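Local coordinates for DNA polymerase III, beta subunit (Eubacterium rectale, PDB 3T0P), which probably tethers DNA polymerases and other proteins to DNA as a ring-shaped, head-to-tail homodimer and so makes replication processive, at residues 272-277 with 294-299; 316-321 with 339-344. All coordinates share one frame; numbering follows the deposited sequence.

Contact 1 of 2, residues 272-277 with 294-299; sequences TLLVKE and LRINSF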
ATOM      1  N   THR B 272       9.029  -5.152  19.775  1.00 41.16           N
ATOM      2  CA  THR B 272       8.736  -3.800  19.282  1.00 42.83           C
ATOM      3  C   THR B 272       7.283  -3.387  19.383  1.00 48.72           C
ATOM      4  O   THR B 272       7.030  -2.185  19.381  1.00 49.70           O
ATOM      5  CB  THR B 272       9.162  -3.550  17.846  1.00 50.73           C
ATOM      6  OG1 THR B 272       8.423  -4.391  16.971  1.00 54.43           O
ATOM      7  CG2 THR B 272      10.644  -3.649  17.653  1.00 48.27           C
ATOM      8  N   LEU B 273       6.330  -4.341  19.461  1.00 44.33           N
ATOM      9  CA  LEU B 273       4.915  -3.982  19.591  1.00 43.49           C
ATOM     10  C   LEU B 273       4.660  -3.236  20.920  1.00 48.77           C
ATOM     11  O   LEU B 273       3.714  -2.464  21.003  1.00 48.31           O
ATOM     12  CB  LEU B 273       3.965  -5.198  19.424  1.00 42.69           C
ATOM     13  CG  LEU B 273       3.850  -6.241  20.553  1.00 46.38           C
ATOM     14  CD1 LEU B 273       2.825  -5.835  21.598  1.00 46.86           C
ATOM     15  CD2 LEU B 273       3.492  -7.603  19.990  1.00 44.88           C
ATOM     16  N   LEU B 274       5.505  -3.441  21.940  1.00 47.72           N
ATOM     17  CA  LEU B 274       5.311  -2.781  23.230  1.00 48.64           C
ATOM     18  C   LEU B 274       5.860  -1.342  23.262  1.00 56.76           C
ATOM     19  O   LEU B 274       5.533  -0.582  24.169  1.00 58.31           O
ATOM     20  CB  LEU B 274       5.949  -3.605  24.340  1.00 48.46           C
ATOM     21  CG  LEU B 274       5.256  -4.916  24.655  1.00 50.33           C
ATOM     22  CD1 LEU B 274       6.061  -5.719  25.613  1.00 48.16           C
ATOM     23  CD2 LEU B 274       3.862  -4.697  25.235  1.00 51.21           C
ATOM     24  N   VAL B 275       6.664  -0.976  22.276  1.00 55.93           N
ATOM     25  CA  VAL B 275       7.276   0.336  22.200  1.00 58.82           C
ATOM     26  C   VAL B 275       6.793   1.075  20.903  1.00 72.41           C
ATOM     27  O   VAL B 275       7.036   0.627  19.781  1.00 71.20           O
ATOM     28  CB  VAL B 275       8.818   0.234  22.347  1.00 61.05           C
ATOM     29  CG1 VAL B 275       9.183  -0.198  23.765  1.00 61.29           C
ATOM     30  CG2 VAL B 275       9.421  -0.740  21.351  1.00 59.81           C
ATOM     31  N   LYS B 276       6.017   2.156  21.089  1.00 76.92           N
ATOM     32  CA  LYS B 276       5.437   2.945  19.986  1.00 79.18           C
ATOM     33  C   LYS B 276       6.003   4.366  20.015  1.00 87.99           C
ATOM     34  O   LYS B 276       6.220   4.898  21.101  1.00 88.24           O
ATOM     35  CB  LYS B 276       3.887   2.970  20.045  1.00 82.09           C
ATOM     36  CG  LYS B 276       3.191   1.639  20.408  1.00 91.45           C
ATOM     37  CD  LYS B 276       2.903   0.709  19.211  1.00 94.86           C
ATOM     38  CE  LYS B 276       1.747  -0.234  19.522  1.00 91.66           C
ATOM     39  NZ  LYS B 276       1.820  -1.523  18.767  1.00 79.41           N
ATOM     40  N   GLU B 277       6.223   4.957  18.808  1.00 87.78           N
ATOM     41  CA  GLU B 277       6.795   6.270  18.416  1.00 88.85           C
ATOM     42  C   GLU B 277       7.233   7.221  19.574  1.00 94.25           C
ATOM     43  O   GLU B 277       8.354   7.736  19.509  1.00 93.50           O
ATOM     44  CB  GLU B 277       5.845   7.018  17.463  1.00 90.23           C
ATOM     45  N   LEU B 294      15.465 -12.410  26.533  1.00 42.05           N
ATOM     46  CA  LEU B 294      15.157 -11.081  26.017  1.00 41.72           C
ATOM     47  C   LEU B 294      13.979 -10.493  26.752  1.00 44.84           C
ATOM     48  O   LEU B 294      12.965 -11.160  26.936  1.00 42.76           O
ATOM     49  CB  LEU B 294      14.871 -11.118  24.507  1.00 41.56           C
ATOM     50  CG  LEU B 294      16.019 -11.610  23.650  1.00 47.11           C
ATOM     51  CD1 LEU B 294      15.847 -13.094  23.348  1.00 48.96           C
ATOM     52  CD2 LEU B 294      16.097 -10.840  22.367  1.00 46.04           C
ATOM     53  N   ARG B 295      14.126  -9.245  27.187  1.00 43.43           N
ATOM     54  CA  ARG B 295      13.070  -8.513  27.894  1.00 43.15           C
ATOM     55  C   ARG B 295      12.905  -7.108  27.367  1.00 44.49           C
ATOM     56  O   ARG B 295      13.886  -6.453  26.952  1.00 42.25           O
ATOM     57  CB  ARG B 295      13.350  -8.403  29.402  1.00 40.75           C
ATOM     58  CG  ARG B 295      13.451  -9.714  30.139  1.00 54.05           C
ATOM     59  CD  ARG B 295      13.860  -9.536  31.590  1.00 57.07           C
ATOM     60  NE  ARG B 295      15.163  -8.879  31.722  1.00 71.72           N
ATOM     61  CZ  ARG B 295      15.833  -8.766  32.865  1.00 97.88           C
ATOM     62  NH1 ARG B 295      15.345  -9.292  33.983  1.00 90.56           N
ATOM     63  NH2 ARG B 295      17.005  -8.142  32.895  1.00 90.42           N
ATOM     64  N   ILE B 296      11.666  -6.628  27.476  1.00 38.88           N
ATOM     65  CA  ILE B 296      11.307  -5.271  27.200  1.00 39.45           C
ATOM     66  C   ILE B 296      10.137  -4.976  28.096  1.00 45.61           C
ATOM     67  O   ILE B 296       9.356  -5.878  28.411  1.00 45.06           O
ATOM     68  CB  ILE B 296      11.056  -4.998  25.682  1.00 42.23           C
ATOM     69  CG1 ILE B 296      11.259  -3.512  25.342  1.00 42.44           C
ATOM     70  CG2 ILE B 296       9.692  -5.549  25.177  1.00 42.00           C
ATOM     71  CD1 ILE B 296      11.562  -3.261  23.820  1.00 43.35           C
ATOM     72  N   ASN B 297      10.026  -3.734  28.543  1.00 45.43           N
ATOM     73  CA  ASN B 297       8.868  -3.291  29.338  1.00 47.80           C
ATOM     74  C   ASN B 297       8.562  -1.849  28.955  1.00 54.14           C
ATOM     75  O   ASN B 297       9.471  -1.101  28.594  1.00 54.56           O
ATOM     76  CB  ASN B 297       9.085  -3.451  30.847  1.00 50.73           C
ATOM     77  CG  ASN B 297      10.239  -2.664  31.323  1.00 87.50           C
ATOM     78  OD1 ASN B 297      10.111  -1.475  31.637  1.00 85.37           O
ATOM     79  ND2 ASN B 297      11.411  -3.283  31.265  1.00 90.15           N
ATOM     80  N   SER B 298       7.284  -1.485  28.977  1.00 51.30           N
ATOM     81  CA  SER B 298       6.793  -0.146  28.663  1.00 50.96           C
ATOM     82  C   SER B 298       5.513   0.116  29.443  1.00 54.45           C
ATOM     83  O   SER B 298       5.124  -0.708  30.272  1.00 51.67           O
ATOM     84  CB  SER B 298       6.574   0.012  27.156  1.00 52.81           C
ATOM     85  OG  SER B 298       5.434  -0.693  26.682  1.00 60.20           O
ATOM     86  N   PHE B 299       4.850   1.256  29.174  1.00 56.59           N
ATOM     87  CA  PHE B 299       3.557   1.589  29.785  1.00 58.96           C
ATOM     88  C   PHE B 299       2.476   0.608  29.313  1.00 60.74           C
ATOM     89  O   PHE B 299       1.556   0.332  30.065  1.00 60.55           O
ATOM     90  CB  PHE B 299       3.156   3.038  29.483  1.00 62.06           C
ATOM     91  CG  PHE B 299       4.068   4.018  30.180  1.00 65.62           C
ATOM     92  CD1 PHE B 299       4.038   4.158  31.567  1.00 70.52           C
ATOM     93  CD2 PHE B 299       4.986   4.771  29.460  1.00 68.85           C
ATOM     94  CE1 PHE B 299       4.905   5.041  32.218  1.00 72.37           C
ATOM     95  CE2 PHE B 299       5.856   5.657  30.112  1.00 72.76           C
ATOM     96  CZ  PHE B 299       5.806   5.787  31.484  1.00 71.80           C
TER

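Contact 2 of 2, residues 316-321 with 339-344; sequences IMIGFN and LYMVNP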
ATOM      1  N   ILE B 316      26.684 -12.483  29.806  1.00 46.79           N
ATOM      2  CA  ILE B 316      26.619 -11.036  29.595  1.00 44.93           C
ATOM      3  C   ILE B 316      25.165 -10.545  29.552  1.00 46.99           C
ATOM      4  O   ILE B 316      24.285 -11.203  28.993  1.00 43.40           O
ATOM      5  CB  ILE B 316      27.414 -10.592  28.306  1.00 46.72           C
ATOM      6  CG1 ILE B 316      27.597  -9.054  28.228  1.00 46.33           C
ATOM      7  CG2 ILE B 316      26.834 -11.178  27.007  1.00 44.31           C
ATOM      8  CD1 ILE B 316      28.309  -8.484  26.979  1.00 44.61           C
HETATM    9  N   MSE B 317      24.940  -9.370  30.158  1.00 44.21           N
HETATM   10  CA  MSE B 317      23.690  -8.642  30.050  1.00 42.22           C
HETATM   11  C   MSE B 317      23.975  -7.402  29.222  1.00 42.96           C
HETATM   12  O   MSE B 317      24.874  -6.642  29.553  1.00 41.70           O
HETATM   13  CB  MSE B 317      23.100  -8.304  31.400  1.00 44.99           C
HETATM   14  CG  MSE B 317      21.689  -7.713  31.220  1.00 50.36           C
HETATM   15 SE   MSE B 317      20.802  -7.240  32.867  0.75 56.01          SE
HETATM   16  CE  MSE B 317      22.222  -6.203  33.773  1.00 54.62           C
ATOM     17  N   ILE B 318      23.274  -7.228  28.114  1.00 39.72           N
ATOM     18  CA  ILE B 318      23.535  -6.107  27.205  1.00 39.94           C
ATOM     19  C   ILE B 318      22.208  -5.582  26.622  1.00 44.88           C
ATOM     20  O   ILE B 318      21.296  -6.360  26.353  1.00 44.83           O
ATOM     21  CB  ILE B 318      24.559  -6.571  26.101  1.00 41.92           C
ATOM     22  CG1 ILE B 318      25.037  -5.420  25.205  1.00 41.83           C
ATOM     23  CG2 ILE B 318      24.083  -7.800  25.277  1.00 41.19           C
ATOM     24  CD1 ILE B 318      26.360  -5.771  24.352  1.00 36.16           C
ATOM     25  N   GLY B 319      22.117  -4.273  26.424  1.00 41.67           N
ATOM     26  CA  GLY B 319      20.914  -3.659  25.865  1.00 39.07           C
ATOM     27  C   GLY B 319      21.127  -3.050  24.492  1.00 40.48           C
ATOM     28  O   GLY B 319      22.236  -2.615  24.164  1.00 37.45           O
ATOM     29  N   PHE B 320      20.064  -3.016  23.684  1.00 38.27           N
ATOM     30  CA  PHE B 320      20.117  -2.479  22.323  1.00 39.76           C
ATOM     31  C   PHE B 320      18.840  -1.838  21.884  1.00 43.81           C
ATOM     32  O   PHE B 320      17.753  -2.221  22.336  1.00 41.98           O
ATOM     33  CB  PHE B 320      20.362  -3.617  21.303  1.00 42.00           C
ATOM     34  CG  PHE B 320      21.672  -4.352  21.401  1.00 45.54           C
ATOM     35  CD1 PHE B 320      22.823  -3.849  20.782  1.00 48.61           C
ATOM     36  CD2 PHE B 320      21.755  -5.567  22.075  1.00 46.95           C
ATOM     37  CE1 PHE B 320      24.040  -4.530  20.880  1.00 50.32           C
ATOM     38  CE2 PHE B 320      22.968  -6.260  22.148  1.00 50.62           C
ATOM     39  CZ  PHE B 320      24.103  -5.732  21.555  1.00 49.59           C
ATOM     40  N   ASN B 321      18.960  -0.965  20.880  1.00 42.68           N
ATOM     41  CA  ASN B 321      17.803  -0.419  20.164  1.00 41.09           C
ATOM     42  C   ASN B 321      17.314  -1.564  19.270  1.00 42.75           C
ATOM     43  O   ASN B 321      18.092  -2.044  18.427  1.00 40.18           O
ATOM     44  CB  ASN B 321      18.192   0.813  19.365  1.00 40.44           C
ATOM     45  CG  ASN B 321      17.062   1.497  18.642  1.00 55.61           C
ATOM     46  OD1 ASN B 321      15.994   0.928  18.360  1.00 51.96           O
ATOM     47  ND2 ASN B 321      17.283   2.753  18.319  1.00 50.93           N
ATOM     48  N   LEU B 339      27.112 -13.982  17.045  1.00 45.50           N
ATOM     49  CA  LEU B 339      27.183 -12.680  17.708  1.00 44.62           C
ATOM     50  C   LEU B 339      28.472 -12.658  18.532  1.00 49.09           C
ATOM     51  O   LEU B 339      28.751 -13.634  19.212  1.00 50.23           O
ATOM     52  CB  LEU B 339      25.947 -12.407  18.581  1.00 43.60           C
ATOM     53  CG  LEU B 339      24.561 -12.683  17.948  1.00 47.07           C
ATOM     54  CD1 LEU B 339      23.468 -12.599  18.997  1.00 45.73           C
ATOM     55  CD2 LEU B 339      24.253 -11.750  16.784  1.00 47.76           C
ATOM     56  N   TYR B 340      29.287 -11.595  18.417  1.00 44.09           N
ATOM     57  CA  TYR B 340      30.547 -11.456  19.143  1.00 44.71           C
ATOM     58  C   TYR B 340      30.481 -10.238  20.018  1.00 49.81           C
ATOM     59  O   TYR B 340      30.156  -9.148  19.535  1.00 47.96           O
ATOM     60  CB  TYR B 340      31.757 -11.342  18.172  1.00 46.01           C
ATOM     61  CG  TYR B 340      31.957 -12.561  17.305  1.00 48.26           C
ATOM     62  CD1 TYR B 340      31.291 -12.692  16.090  1.00 50.27           C
ATOM     63  CD2 TYR B 340      32.740 -13.618  17.735  1.00 51.42           C
ATOM     64  CE1 TYR B 340      31.454 -13.823  15.296  1.00 53.05           C
ATOM     65  CE2 TYR B 340      32.915 -14.753  16.953  1.00 53.84           C
ATOM     66  CZ  TYR B 340      32.276 -14.849  15.729  1.00 63.87           C
ATOM     67  OH  TYR B 340      32.457 -15.973  14.965  1.00 66.67           O
HETATM   68  N   MSE B 341      30.811 -10.405  21.305  1.00 47.89           N
HETATM   69  CA  MSE B 341      30.760  -9.288  22.248  1.00 48.14           C
HETATM   70  C   MSE B 341      31.974  -9.254  23.104  1.00 52.95           C
HETATM   71  O   MSE B 341      32.535 -10.305  23.391  1.00 53.89           O
HETATM   72  CB  MSE B 341      29.514  -9.416  23.164  1.00 49.54           C
HETATM   73  CG  MSE B 341      28.263  -8.848  22.566  1.00 56.21           C
HETATM   74 SE   MSE B 341      26.708  -9.996  22.806  0.75 63.38          SE
HETATM   75  CE  MSE B 341      27.453 -11.662  21.919  1.00 58.41           C
ATOM     76  N   VAL B 342      32.304  -8.076  23.629  1.00 51.97           N
ATOM     77  CA  VAL B 342      33.376  -7.937  24.619  1.00 53.47           C
ATOM     78  C   VAL B 342      32.731  -7.657  25.959  1.00 58.82           C
ATOM     79  O   VAL B 342      32.920  -8.424  26.908  1.00 60.50           O
ATOM     80  CB  VAL B 342      34.441  -6.866  24.274  1.00 57.65           C
ATOM     81  CG1 VAL B 342      35.466  -6.752  25.406  1.00 58.82           C
ATOM     82  CG2 VAL B 342      35.135  -7.182  22.965  1.00 56.66           C
ATOM     83  N   ASN B 343      31.958  -6.556  26.038  1.00 54.00           N
ATOM     84  CA  ASN B 343      31.317  -6.127  27.274  1.00 53.52           C
ATOM     85  C   ASN B 343      30.040  -5.298  26.967  1.00 54.67           C
ATOM     86  O   ASN B 343      29.824  -4.919  25.805  1.00 54.35           O
ATOM     87  CB  ASN B 343      32.336  -5.357  28.152  1.00 53.39           C
ATOM     88  CG  ASN B 343      32.859  -4.084  27.560  1.00 72.12           C
ATOM     89  OD1 ASN B 343      32.098  -3.165  27.216  1.00 61.61           O
ATOM     90  ND2 ASN B 343      34.180  -3.983  27.478  1.00 63.49           N
ATOM     91  N   PRO B 344      29.206  -4.981  27.992  1.00 49.50           N
ATOM     92  CA  PRO B 344      27.930  -4.278  27.724  1.00 47.43           C
ATOM     93  C   PRO B 344      28.034  -2.862  27.137  1.00 53.83           C
ATOM     94  O   PRO B 344      27.014  -2.301  26.732  1.00 51.79           O
ATOM     95  CB  PRO B 344      27.260  -4.234  29.097  1.00 48.22           C
ATOM     96  CG  PRO B 344      27.846  -5.389  29.829  1.00 53.52           C
ATOM     97  CD  PRO B 344      29.286  -5.398  29.407  1.00 50.21           C
TER
HETATM   98  O   HOH W   1      24.147  -2.295  27.165  1.00 45.24           O

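Contact 1 of 2, residues 272-277 with 294-299
The CA atoms of Leu274 and Ser298 are the nearest pair across the segments, 6.2 Å apart. Residues 272-277 follow helix 261-272 and begin with a type I beta turn from Thr272 to Val275, closed by the bond from Val275 N to Thr272 O (3.2 Å). Across from it, strand 291-297 runs out after Asn297, and Ser298 starts the loop. No backbone-to-backbone hydrogen bond joins the segments; the polar link runs from side chain to carbonyl. The OG of Ser298 donates to the carbonyl O of Leu274 over a short 2.5 Å, approaching at 136° to the C=O bond and tilted 32° from the carbonyl plane. Ser298 chi1 of 73° sets OG between its own N and carbonyl carbon, and the same oxygen also bonds to Ile300 N, as in an ST turn. Alongside, an apolar patch forms: Leu274 and Ile296 lie side by side, pointing opposite ways, CD1 of Leu274 lying 3.7 Å from CG2 of Ile296. Ile296 sends its other branch, CG1 and CD1, to meet Val275 tip to tip, with CD1 3.9 Å from Val275 CG1. Leu274 also packs on Phe106 of the second subunit, which places the turn at the dimer interface. On the turn's far side Lys276 NZ bonds to Leu273 O (3.1 Å), in the plane of the carbonyl, at a lone pair. The chemistry is thus divided: one hydroxyl ties the turn to the strand end, and three aliphatic side chains fill in beside it, while the loop itself helps form the surface met by the partner subunit.

Contact 2 of 2, residues 316-321 with 339-344
Ile316 and Pro344 meet where strand 316-320 faces the loop leaving strand 336-341, at the two ends of a strand-helix-strand connection between antiparallel sheets in the C-terminal domain of this DNA polymerase processivity-factor fold. Strand 316-320 is an outermost strand of its antiparallel sheet, strand 336-341 belongs to the neighbouring one, and helix 322-329, with Asn321 as its N-cap, connects them. The closest CA atoms are those of Ile318 and Pro344, 4.8 Å apart, yet no direct hydrogen bond crosses. From its CB, which faces residues 339-344, Ile316 extends with CG1 opposite its backbone N (chi1 -168°) and CD1 continuing the line (chi2 -177°). CG1 lies against the proline ring, 4.0 Å from Pro344 CG, the two side chains set slantwise to each other. The tip goes further: CD1 comes to rest 3.6 Å from Asn343 C, over the peptide link to Pro344, and also touches Met341 CB at 4.1 Å. Cut back to alanine, Ile316 would lose CG1 and CD1, which would probably leave the ring of Pro344 and Met341 CB without their apolar neighbour and open a gap between the two sheets. Two residues on, Ile318 repeats the stretched shape, and its CD1 packs 4.0 Å from CG of Met341, a selenomethionine whose chain bends at chi2 and chi3. The base of that side chain is therefore shared between two isoleucine tips; the residue also packs on Val257 and Cys348 of the adjoining strands. Pro344 CG lies close to the carbonyl O of Met317, at 3.2 Å. Asn343 turns its CB away from the strand, and its OD1 bonds to Lys345 N. A single water supplies the polar link, accepting from Gly319 N and donating to Pro344 O, each at 2.9 Å.

How the contacts relate
Following the chain from the N terminus, helix 261-272 leads into residues 272-277, and contact 1 closes the loop that contains strand 283-288 and the start of strand 291-297. The chain then passes through strands 302-308 and 310-313 before contact 2 opens at 316-321 and closes at 339-344, around helix 322-329. The two are in series, neither enclosing nor crossing the other. Contact 1 ties the turn that follows helix 261-272 to the four-stranded sheet, and contact 2 ties that same sheet to the larger one. With centres about 19 Å apart, they touch directly where Arg295 NH2 lies 3.9 Å from SE of Met317, both side chains packing on strand 283-288.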